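Local coordinates for aldose 1-epimerase (Caenorhabditis elegans, PDB 1LUR), which probably interconverts the alpha and beta anomers of aldose sugars, as a member of the aldose 1-epimerase (GalM) family, at residues 51-56 against 64-69. Numbering follows the deposited sequence.
Sequences LGFDTI and ASIGKT
Gly52 and Ile66 mark the nearest approach of two non-regular segments, 51-56 and 64-69: Gly52 CA lies 6.3 Å from Ile66 CA, the backbones share no hydrogen bond, and what joins them is van der Waals packing, partly against backbone atoms. The example illustrates how one branched side chain can tie together two loops. Ile66 points its CB toward the other segment and divides the work between its two branches. Ile66 CG2, anti to the backbone N, rests on the chain at Leu51 and Gly52, 3.6 Å from Leu51 O, with the apolar Leu51 CB a little further off. The longer branch is extended (chi2 -180°), which carries Ile66 CD1 out to the far corner of the Phe53 ring, 3.6 Å from Phe53 CZ. The methyl meets this ring obliquely, and the two side chains cross at about a right angle. Replacing this isoleucine by an alanine removes both branches and is likely to leave a gap beside Phe53 CZ and the Leu51-Gly52 peptide. Glycine suits position 52 for a local reason: with phi 166° and psi -154°, a CB would be jammed against Leu51 O. In segment 64-69, Ile66 and Gly67 occupy the central positions of a type II turn from Ser65 to Lys68, closed by a weak bond from Lys68 N to Ser65 O. Phe53 also packs edge-to-face with Phe59 of helix 56-61, the helix linking the two segments, while Asp62 accepts a hydrogen bond from Ile66 N. Tyr174 of strand 170-175 touches the side chains of both Leu51 and Ile66, and segment 64-69 runs on into strand 69-70, the outermost strand at one edge of the antiparallel sheet that also holds 170-175.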
ATOM      1  N   LEU A  51      -2.645  -9.996   6.042  1.00 41.12           N
ATOM      2  CA  LEU A  51      -2.677 -11.295   5.382  1.00 42.55           C
ATOM      3  C   LEU A  51      -1.254 -11.644   4.985  1.00 44.17           C
ATOM      4  O   LEU A  51      -0.349 -10.821   5.125  1.00 44.09           O
ATOM      5  CB  LEU A  51      -3.576 -11.246   4.145  1.00 42.44           C
ATOM      6  CG  LEU A  51      -5.022 -10.830   4.423  1.00 42.90           C
ATOM      7  CD1 LEU A  51      -5.826 -10.853   3.132  1.00 42.78           C
ATOM      8  CD2 LEU A  51      -5.639 -11.768   5.455  1.00 41.98           C
ATOM      9  N   GLY A  52      -1.053 -12.863   4.500  1.00 44.70           N
ATOM     10  CA  GLY A  52       0.278 -13.271   4.101  1.00 45.81           C
ATOM     11  C   GLY A  52       0.424 -14.764   3.878  1.00 46.69           C
ATOM     12  O   GLY A  52      -0.543 -15.457   3.560  1.00 47.10           O
ATOM     13  N   PHE A  53       1.644 -15.258   4.047  1.00 46.96           N
ATOM     14  CA  PHE A  53       1.930 -16.672   3.861  1.00 48.26           C
ATOM     15  C   PHE A  53       2.895 -17.149   4.931  1.00 48.81           C
ATOM     16  O   PHE A  53       3.705 -16.374   5.439  1.00 48.63           O
ATOM     17  CB  PHE A  53       2.528 -16.893   2.472  1.00 49.05           C
ATOM     18  CG  PHE A  53       1.665 -16.370   1.360  1.00 49.43           C
ATOM     19  CD1 PHE A  53       0.454 -16.985   1.054  1.00 49.29           C
ATOM     20  CD2 PHE A  53       2.041 -15.235   0.647  1.00 49.52           C
ATOM     21  CE1 PHE A  53      -0.373 -16.480   0.052  1.00 49.70           C
ATOM     22  CE2 PHE A  53       1.223 -14.719  -0.357  1.00 49.55           C
ATOM     23  CZ  PHE A  53       0.011 -15.342  -0.655  1.00 50.24           C
ATOM     24  N   ASP A  54       2.807 -18.429   5.271  1.00 49.60           N
ATOM     25  CA  ASP A  54       3.678 -19.003   6.288  1.00 50.09           C
ATOM     26  C   ASP A  54       5.102 -19.259   5.783  1.00 49.36           C
ATOM     27  O   ASP A  54       6.029 -19.383   6.581  1.00 49.29           O
ATOM     28  CB  ASP A  54       3.051 -20.298   6.830  1.00 51.67           C
ATOM     29  CG  ASP A  54       1.727 -20.054   7.556  1.00 53.30           C
ATOM     30  OD1 ASP A  54       1.003 -21.032   7.836  1.00 54.66           O
ATOM     31  OD2 ASP A  54       1.408 -18.883   7.860  1.00 55.01           O
ATOM     32  N   THR A  55       5.284 -19.324   4.466  1.00 49.41           N
ATOM     33  CA  THR A  55       6.612 -19.566   3.903  1.00 49.19           C
ATOM     34  C   THR A  55       7.080 -18.454   2.964  1.00 50.02           C
ATOM     35  O   THR A  55       6.272 -17.733   2.385  1.00 49.93           O
ATOM     36  CB  THR A  55       6.659 -20.894   3.113  1.00 49.75           C
ATOM     37  OG1 THR A  55       5.965 -20.736   1.868  1.00 48.15           O
ATOM     38  CG2 THR A  55       6.008 -22.013   3.911  1.00 48.85           C
ATOM     39  N   ILE A  56       8.396 -18.339   2.809  1.00 50.62           N
ATOM     40  CA  ILE A  56       8.990 -17.327   1.946  1.00 51.31           C
ATOM     41  C   ILE A  56       8.662 -17.561   0.477  1.00 51.70           C
ATOM     42  O   ILE A  56       8.299 -16.635  -0.247  1.00 52.45           O
ATOM     43  CB  ILE A  56      10.525 -17.306   2.093  1.00 51.48           C
ATOM     44  CG1 ILE A  56      10.904 -16.828   3.496  1.00 52.85           C
ATOM     45  CG2 ILE A  56      11.141 -16.412   1.031  1.00 50.73           C
ATOM     46  CD1 ILE A  56      12.404 -16.797   3.755  1.00 53.61           C
ATOM     47  N   ALA A  64      -0.951 -11.212  -5.821  1.00 41.19           N
ATOM     48  CA  ALA A  64      -1.877 -10.211  -5.312  1.00 40.05           C
ATOM     49  C   ALA A  64      -1.169  -9.060  -4.592  1.00 39.85           C
ATOM     50  O   ALA A  64      -1.822  -8.235  -3.949  1.00 39.80           O
ATOM     51  CB  ALA A  64      -2.889 -10.872  -4.376  1.00 40.09           C
ATOM     52  N   SER A  65       0.159  -9.012  -4.702  1.00 38.41           N
ATOM     53  CA  SER A  65       0.966  -7.963  -4.069  1.00 37.47           C
ATOM     54  C   SER A  65       0.715  -7.822  -2.566  1.00 36.06           C
ATOM     55  O   SER A  65       0.746  -6.715  -2.023  1.00 34.23           O
ATOM     56  CB  SER A  65       0.702  -6.613  -4.741  1.00 37.43           C
ATOM     57  OG  SER A  65       1.072  -6.635  -6.107  1.00 38.13           O
ATOM     58  N   ILE A  66       0.483  -8.945  -1.898  1.00 33.89           N
ATOM     59  CA  ILE A  66       0.226  -8.944  -0.463  1.00 34.06           C
ATOM     60  C   ILE A  66       1.384  -8.390   0.379  1.00 32.14           C
ATOM     61  O   ILE A  66       2.451  -8.996   0.462  1.00 32.01           O
ATOM     62  CB  ILE A  66      -0.135 -10.374   0.026  1.00 34.51           C
ATOM     63  CG1 ILE A  66      -1.389 -10.865  -0.707  1.00 34.98           C
ATOM     64  CG2 ILE A  66      -0.395 -10.371   1.533  1.00 34.45           C
ATOM     65  CD1 ILE A  66      -1.833 -12.257  -0.304  1.00 37.38           C
ATOM     66  N   GLY A  67       1.160  -7.221   0.978  1.00 32.41           N
ATOM     67  CA  GLY A  67       2.165  -6.579   1.815  1.00 30.20           C
ATOM     68  C   GLY A  67       3.418  -6.019   1.163  1.00 28.85           C
ATOM     69  O   GLY A  67       4.298  -5.489   1.844  1.00 29.55           O
ATOM     70  N   LYS A  68       3.505  -6.106  -0.155  1.00 26.87           N
ATOM     71  CA  LYS A  68       4.672  -5.601  -0.863  1.00 25.26           C
ATOM     72  C   LYS A  68       4.817  -4.086  -0.938  1.00 25.98           C
ATOM     73  O   LYS A  68       3.866  -3.326  -0.715  1.00 24.59           O
ATOM     74  CB  LYS A  68       4.665  -6.100  -2.313  1.00 27.13           C
ATOM     75  CG  LYS A  68       4.646  -7.595  -2.527  1.00 26.35           C
ATOM     76  CD  LYS A  68       4.559  -7.878  -4.027  1.00 28.41           C
ATOM     77  CE  LYS A  68       4.606  -9.370  -4.347  1.00 27.34           C
ATOM     78  NZ  LYS A  68       5.947  -9.967  -4.106  1.00 29.98           N
ATOM     79  N   THR A  69       6.040  -3.661  -1.241  1.00 25.44           N
ATOM     80  CA  THR A  69       6.347  -2.246  -1.396  1.00 26.43           C
ATOM     81  C   THR A  69       6.197  -2.225  -2.922  1.00 26.59           C
ATOM     82  O   THR A  69       6.937  -2.922  -3.621  1.00 28.33           O
ATOM     83  CB  THR A  69       7.806  -1.892  -1.090  1.00 25.41           C
ATOM     84  OG1 THR A  69       8.005  -1.821   0.324  1.00 24.35           O
ATOM     85  CG2 THR A  69       8.152  -0.539  -1.720  1.00 24.38           C
TER